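Local coordinates for thiamine-binding periplasmic protein (Escherichia coli, PDB 2QRY) that binds thiamine, thiamine phosphate and thiamine diphosphate in the periplasm with high affinity and serves an ABC transporter that imports thiamine, at residues Ile157-Pro166 with Val196-Tyr204. Numbering follows the deposited sequence.
Sequences IYQDPRTSTP and VTKGWSEAY. With TPS (thiamin phosphate), chain E.
Thr-163 OG1 meets Lys-198 O on a lone pair in the carbonyl plane at 2.5 Å, tying together two loops that lead from parallel strands into helices. Its chi1 of 62° sets the hydroxyl between backbone N and carbonyl carbon, facing that oxygen. Before these loops the strands pair through Thr-197 N to Tyr-158 O (3.2 Å) and Asp-160 N to Thr-197 O (2.8 Å). On one side of the sheet branched Val-196 lays CG2 over the Tyr-158 ring face, a CH-pi contact. On the other, Gln-159 sets CG against Trp-200 N at the start of helix 200-208, and the bend at chi2 (74°) turns its amide so that NE2 meets Ala-203 CB, whose small methyl admits it; NE2 is hydrogen-bonded to Leu-216 O. Asp-160 makes an Asx turn with Arg-162 N, and Arg-162 grips its carboxylate side-on through NE and NH2. Both helix starts face the thiamine-binding site, which includes Ser-164 and Trp-200: Trp-200 N donates to phosphate O1 (3.1 Å), Ser-164 OG lies near the same oxygen, and one indole face lies under the thiazolium, whose C2 sits 3.3 Å above the indole plane. Strand 156-159 lies between strands 193-197 and 214-218, with helix 310-328 packing against Tyr-158 and Asp-160.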
ATOM      1  N   ILE A 157     -13.189  -6.360  -8.457  1.00 17.23           N
ATOM      2  CA  ILE A 157     -12.904  -6.826  -7.104  1.00 17.65           C
ATOM      3  C   ILE A 157     -11.957  -5.808  -6.458  1.00 17.92           C
ATOM      4  O   ILE A 157     -11.024  -5.328  -7.099  1.00 18.98           O
ATOM      5  CB  ILE A 157     -12.235  -8.229  -7.104  1.00 15.38           C
ATOM      6  CG1 ILE A 157     -13.283  -9.298  -7.432  1.00 17.14           C
ATOM      7  CG2 ILE A 157     -11.625  -8.528  -5.738  1.00 15.15           C
ATOM      8  CD1 ILE A 157     -12.734 -10.709  -7.530  1.00 16.33           C
ATOM      9  N   TYR A 158     -12.205  -5.454  -5.203  1.00 18.06           N
ATOM     10  CA  TYR A 158     -11.321  -4.515  -4.516  1.00 18.24           C
ATOM     11  C   TYR A 158     -11.277  -4.826  -3.027  1.00 18.89           C
ATOM     12  O   TYR A 158     -11.937  -5.759  -2.571  1.00 21.19           O
ATOM     13  CB  TYR A 158     -11.757  -3.064  -4.780  1.00 15.72           C
ATOM     14  CG  TYR A 158     -13.119  -2.700  -4.234  1.00 15.87           C
ATOM     15  CD1 TYR A 158     -13.263  -2.199  -2.943  1.00 14.31           C
ATOM     16  CD2 TYR A 158     -14.268  -2.870  -5.008  1.00 12.43           C
ATOM     17  CE1 TYR A 158     -14.519  -1.875  -2.433  1.00 14.71           C
ATOM     18  CE2 TYR A 158     -15.526  -2.549  -4.502  1.00 13.86           C
ATOM     19  CZ  TYR A 158     -15.643  -2.055  -3.219  1.00 11.39           C
ATOM     20  OH  TYR A 158     -16.884  -1.750  -2.715  1.00 15.24           O
ATOM     21  N   GLN A 159     -10.495  -4.060  -2.270  1.00 20.90           N
ATOM     22  CA  GLN A 159     -10.350  -4.308  -0.835  1.00 19.05           C
ATOM     23  C   GLN A 159     -11.146  -3.399   0.089  1.00 19.41           C
ATOM     24  O   GLN A 159     -11.523  -2.282  -0.267  1.00 17.15           O
ATOM     25  CB  GLN A 159      -8.875  -4.238  -0.427  1.00 18.26           C
ATOM     26  CG  GLN A 159      -7.926  -5.036  -1.310  1.00 19.83           C
ATOM     27  CD  GLN A 159      -7.711  -4.376  -2.654  1.00 19.83           C
ATOM     28  OE1 GLN A 159      -7.596  -3.161  -2.742  1.00 20.95           O
ATOM     29  NE2 GLN A 159      -7.646  -5.176  -3.706  1.00 23.76           N
ATOM     30  N   ASP A 160     -11.371  -3.903   1.298  1.00 19.94           N
ATOM     31  CA  ASP A 160     -12.106  -3.200   2.337  1.00 20.35           C
ATOM     32  C   ASP A 160     -11.264  -2.037   2.856  1.00 19.78           C
ATOM     33  O   ASP A 160     -10.157  -2.237   3.349  1.00 19.08           O
ATOM     34  CB  ASP A 160     -12.405  -4.167   3.483  1.00 20.58           C
ATOM     35  CG  ASP A 160     -13.362  -3.586   4.499  1.00 22.23           C
ATOM     36  OD1 ASP A 160     -13.277  -2.371   4.767  1.00 23.46           O
ATOM     37  OD2 ASP A 160     -14.189  -4.348   5.044  1.00 23.29           O
ATOM     38  N   PRO A 161     -11.779  -0.803   2.747  1.00 20.14           N
ATOM     39  CA  PRO A 161     -11.049   0.383   3.212  1.00 19.40           C
ATOM     40  C   PRO A 161     -10.776   0.421   4.721  1.00 20.40           C
ATOM     41  O   PRO A 161      -9.916   1.174   5.189  1.00 18.24           O
ATOM     42  CB  PRO A 161     -11.932   1.542   2.738  1.00 19.73           C
ATOM     43  CG  PRO A 161     -13.305   0.933   2.695  1.00 21.37           C
ATOM     44  CD  PRO A 161     -13.038  -0.417   2.084  1.00 20.01           C
ATOM     45  N   ARG A 162     -11.504  -0.398   5.475  1.00 18.35           N
ATOM     46  CA  ARG A 162     -11.332  -0.457   6.919  1.00 17.37           C
ATOM     47  C   ARG A 162     -10.139  -1.338   7.308  1.00 17.10           C
ATOM     48  O   ARG A 162      -9.628  -1.252   8.423  1.00 15.06           O
ATOM     49  CB  ARG A 162     -12.611  -1.005   7.569  1.00 18.84           C
ATOM     50  CG  ARG A 162     -13.844  -0.136   7.343  1.00 18.14           C
ATOM     51  CD  ARG A 162     -15.144  -0.863   7.707  1.00 16.71           C
ATOM     52  NE  ARG A 162     -15.374  -2.022   6.845  1.00 16.02           N
ATOM     53  CZ  ARG A 162     -16.516  -2.702   6.782  1.00 17.04           C
ATOM     54  NH1 ARG A 162     -17.552  -2.341   7.536  1.00 15.35           N
ATOM     55  NH2 ARG A 162     -16.622  -3.747   5.968  1.00 12.40           N
ATOM     56  N   THR A 163      -9.688  -2.174   6.381  1.00 16.43           N
ATOM     57  CA  THR A 163      -8.583  -3.074   6.670  1.00 17.64           C
ATOM     58  C   THR A 163      -7.350  -2.943   5.768  1.00 17.66           C
ATOM     59  O   THR A 163      -6.219  -3.117   6.235  1.00 17.87           O
ATOM     60  CB  THR A 163      -9.057  -4.544   6.601  1.00 18.85           C
ATOM     61  OG1 THR A 163      -9.524  -4.835   5.276  1.00 17.42           O
ATOM     62  CG2 THR A 163     -10.188  -4.788   7.588  1.00 19.51           C
ATOM     63  N   SER A 164      -7.571  -2.630   4.491  1.00 17.36           N
ATOM     64  CA  SER A 164      -6.498  -2.529   3.492  1.00 17.44           C
ATOM     65  C   SER A 164      -6.141  -1.119   2.998  1.00 18.26           C
ATOM     66  O   SER A 164      -7.022  -0.327   2.657  1.00 20.64           O
ATOM     67  CB  SER A 164      -6.876  -3.409   2.282  1.00 18.17           C
ATOM     68  OG  SER A 164      -6.094  -3.134   1.124  1.00 17.00           O
ATOM     69  N   THR A 165      -4.850  -0.811   2.929  1.00 16.43           N
ATOM     70  CA  THR A 165      -4.441   0.500   2.440  1.00 16.93           C
ATOM     71  C   THR A 165      -4.884   0.706   0.989  1.00 16.83           C
ATOM     72  O   THR A 165      -5.345   1.792   0.633  1.00 16.56           O
ATOM     73  CB  THR A 165      -2.909   0.738   2.597  1.00 14.45           C
ATOM     74  OG1 THR A 165      -2.179  -0.417   2.173  1.00 17.02           O
ATOM     75  CG2 THR A 165      -2.578   1.047   4.051  1.00 14.77           C
ATOM     76  N   PRO A 166      -4.751  -0.328   0.130  1.00 18.24           N
ATOM     77  CA  PRO A 166      -5.186  -0.169  -1.267  1.00 16.56           C
ATOM     78  C   PRO A 166      -6.698   0.072  -1.265  1.00 15.48           C
ATOM     79  O   PRO A 166      -7.238   0.755  -2.131  1.00 14.88           O
ATOM     80  CB  PRO A 166      -4.844  -1.512  -1.894  1.00 16.92           C
ATOM     81  CG  PRO A 166      -3.648  -1.953  -1.117  1.00 20.37           C
ATOM     82  CD  PRO A 166      -4.013  -1.593   0.305  1.00 18.03           C
ATOM     83  N   VAL A 196     -15.514  -8.238  -2.161  1.00 16.48           N
ATOM     84  CA  VAL A 196     -14.619  -7.315  -1.492  1.00 17.06           C
ATOM     85  C   VAL A 196     -13.881  -8.094  -0.410  1.00 18.83           C
ATOM     86  O   VAL A 196     -14.505  -8.676   0.475  1.00 20.50           O
ATOM     87  CB  VAL A 196     -15.390  -6.168  -0.834  1.00 18.46           C
ATOM     88  CG1 VAL A 196     -14.409  -5.226  -0.139  1.00 16.57           C
ATOM     89  CG2 VAL A 196     -16.222  -5.437  -1.874  1.00 14.59           C
ATOM     90  N   THR A 197     -12.554  -8.107  -0.488  1.00 17.98           N
ATOM     91  CA  THR A 197     -11.738  -8.824   0.481  1.00 18.16           C
ATOM     92  C   THR A 197     -11.095  -7.860   1.491  1.00 19.05           C
ATOM     93  O   THR A 197     -11.018  -6.652   1.254  1.00 19.47           O
ATOM     94  CB  THR A 197     -10.617  -9.587  -0.222  1.00 17.27           C
ATOM     95  OG1 THR A 197      -9.667  -8.647  -0.732  1.00 17.42           O
ATOM     96  CG2 THR A 197     -11.169 -10.400  -1.385  1.00 18.37           C
ATOM     97  N   LYS A 198     -10.622  -8.409   2.606  1.00 16.58           N
ATOM     98  CA  LYS A 198      -9.988  -7.616   3.648  1.00 16.78           C
ATOM     99  C   LYS A 198      -8.586  -7.191   3.229  1.00 17.89           C
ATOM    100  O   LYS A 198      -8.114  -6.114   3.596  1.00 16.59           O
ATOM    101  CB  LYS A 198      -9.896  -8.425   4.948  1.00 18.20           C
ATOM    102  CG  LYS A 198     -11.192  -8.526   5.724  1.00 18.54           C
ATOM    103  CD  LYS A 198     -10.978  -9.297   7.018  1.00 20.68           C
ATOM    104  CE  LYS A 198     -12.096  -9.033   7.995  1.00 17.79           C
ATOM    105  NZ  LYS A 198     -13.409  -9.220   7.338  1.00 18.42           N
ATOM    106  N   GLY A 199      -7.925  -8.057   2.469  1.00 17.15           N
ATOM    107  CA  GLY A 199      -6.582  -7.761   2.027  1.00 17.00           C
ATOM    108  C   GLY A 199      -6.381  -7.908   0.535  1.00 17.94           C
ATOM    109  O   GLY A 199      -7.153  -8.571  -0.154  1.00 18.39           O
ATOM    110  N   TRP A 200      -5.318  -7.280   0.050  1.00 19.09           N
ATOM    111  CA  TRP A 200      -4.956  -7.294  -1.359  1.00 19.35           C
ATOM    112  C   TRP A 200      -4.650  -8.697  -1.888  1.00 19.51           C
ATOM    113  O   TRP A 200      -5.123  -9.082  -2.949  1.00 21.35           O
ATOM    114  CB  TRP A 200      -3.744  -6.377  -1.566  1.00 17.97           C
ATOM    115  CG  TRP A 200      -3.110  -6.503  -2.912  1.00 16.64           C
ATOM    116  CD1 TRP A 200      -3.441  -5.819  -4.046  1.00 15.75           C
ATOM    117  CD2 TRP A 200      -2.058  -7.402  -3.275  1.00 16.92           C
ATOM    118  NE1 TRP A 200      -2.658  -6.241  -5.098  1.00 16.36           N
ATOM    119  CE2 TRP A 200      -1.801  -7.211  -4.652  1.00 16.32           C
ATOM    120  CE3 TRP A 200      -1.303  -8.350  -2.571  1.00 17.05           C
ATOM    121  CZ2 TRP A 200      -0.819  -7.938  -5.339  1.00 16.93           C
ATOM    122  CZ3 TRP A 200      -0.320  -9.074  -3.260  1.00 15.94           C
ATOM    123  CH2 TRP A 200      -0.091  -8.861  -4.626  1.00 14.49           C
ATOM    124  N   SER A 201      -3.856  -9.460  -1.150  1.00 20.83           N
ATOM    125  CA  SER A 201      -3.490 -10.802  -1.583  1.00 20.50           C
ATOM    126  C   SER A 201      -4.650 -11.639  -2.104  1.00 21.61           C
ATOM    127  O   SER A 201      -4.586 -12.171  -3.213  1.00 22.36           O
ATOM    128  CB  SER A 201      -2.791 -11.547  -0.446  1.00 19.08           C
ATOM    129  OG  SER A 201      -1.503 -11.006  -0.232  1.00 22.81           O
ATOM    130  N   GLU A 202      -5.707 -11.775  -1.305  1.00 20.97           N
ATOM    131  CA  GLU A 202      -6.858 -12.570  -1.724  1.00 19.39           C
ATOM    132  C   GLU A 202      -7.518 -11.975  -2.961  1.00 18.47           C
ATOM    133  O   GLU A 202      -7.911 -12.702  -3.879  1.00 18.82           O
ATOM    134  CB  GLU A 202      -7.889 -12.665  -0.600  1.00 18.51           C
ATOM    135  CG  GLU A 202      -9.158 -13.388  -1.029  1.00 19.34           C
ATOM    136  CD  GLU A 202     -10.162 -13.526   0.094  1.00 17.44           C
ATOM    137  OE1 GLU A 202     -10.034 -12.817   1.116  1.00 16.40           O
ATOM    138  OE2 GLU A 202     -11.086 -14.343  -0.057  1.00 21.09           O
ATOM    139  N   ALA A 203      -7.640 -10.650  -2.973  1.00 15.78           N
ATOM    140  CA  ALA A 203      -8.239  -9.932  -4.091  1.00 14.89           C
ATOM    141  C   ALA A 203      -7.517 -10.240  -5.399  1.00 15.66           C
ATOM    142  O   ALA A 203      -8.138 -10.620  -6.393  1.00 14.87           O
ATOM    143  CB  ALA A 203      -8.193  -8.434  -3.829  1.00 13.48           C
ATOM    144  N   TYR A 204      -6.200 -10.066  -5.387  1.00 14.34           N
ATOM    145  CA  TYR A 204      -5.379 -10.294  -6.569  1.00 16.61           C
ATOM    146  C   TYR A 204      -5.424 -11.753  -7.000  1.00 17.77           C
ATOM    147  O   TYR A 204      -5.447 -12.065  -8.193  1.00 21.02           O
ATOM    148  CB  TYR A 204      -3.933  -9.851  -6.288  1.00 13.91           C
ATOM    149  CG  TYR A 204      -3.193  -9.400  -7.525  1.00 14.77           C
ATOM    150  CD1 TYR A 204      -2.332 -10.261  -8.202  1.00 15.72           C
ATOM    151  CD2 TYR A 204      -3.393  -8.121  -8.049  1.00 12.99           C
ATOM    152  CE1 TYR A 204      -1.685  -9.861  -9.377  1.00 15.38           C
ATOM    153  CE2 TYR A 204      -2.755  -7.709  -9.219  1.00 14.98           C
ATOM    154  CZ  TYR A 204      -1.904  -8.584  -9.879  1.00 16.73           C
ATOM    155  OH  TYR A 204      -1.279  -8.185 -11.042  1.00 17.64           O
TER
HETATM  156  CM2 TPS E 400       1.929  -8.168  -8.187  1.00 16.66           C
HETATM  157  N3  TPS E 400       1.396  -4.379  -2.842  1.00 21.75           N
HETATM  158  C2  TPS E 400       0.504  -5.347  -2.912  1.00 22.35           C
HETATM  159  S1  TPS E 400      -0.484  -5.114  -1.519  1.00 22.37           S
HETATM  160  C5  TPS E 400       0.344  -3.689  -0.874  1.00 21.14           C
HETATM  161  C4  TPS E 400       1.347  -3.502  -1.800  1.00 21.84           C
HETATM  162  CM4 TPS E 400       2.338  -2.353  -1.650  1.00 22.85           C
HETATM  163  C6  TPS E 400      -0.070  -2.973   0.374  1.00 23.99           C
HETATM  164  C7  TPS E 400      -1.200  -3.877   0.865  1.00 25.37           C
HETATM  165  O7  TPS E 400      -1.847  -3.417   2.045  1.00 31.10           O
HETATM  166  N1A TPS E 400       1.605  -5.924  -7.230  1.00 18.69           N
HETATM  167  C2A TPS E 400       2.077  -7.163  -7.067  1.00 18.59           C
HETATM  168  N3A TPS E 400       2.672  -7.527  -5.933  1.00 15.76           N
HETATM  169  C4A TPS E 400       2.822  -6.661  -4.908  1.00 17.52           C
HETATM  170  N4A TPS E 400       3.442  -7.068  -3.740  1.00 17.56           N
HETATM  171  C5A TPS E 400       2.329  -5.324  -5.046  1.00 19.40           C
HETATM  172  C6A TPS E 400       1.710  -4.999  -6.264  1.00 19.13           C
HETATM  173  C7A TPS E 400       2.447  -4.259  -3.929  1.00 19.07           C
HETATM  174  P1  TPS E 400      -2.987  -4.507   2.395  1.00 24.68           P
HETATM  175  O1  TPS E 400      -3.914  -4.699   1.162  1.00 27.25           O
HETATM  176  O2  TPS E 400      -3.808  -4.091   3.683  1.00 31.77           O
HETATM  177  O3  TPS E 400      -2.293  -5.855   2.685  1.00 24.66           O
HETATM  178  O   HOH W   1     -14.351  -7.104   5.144  1.00 37.94           O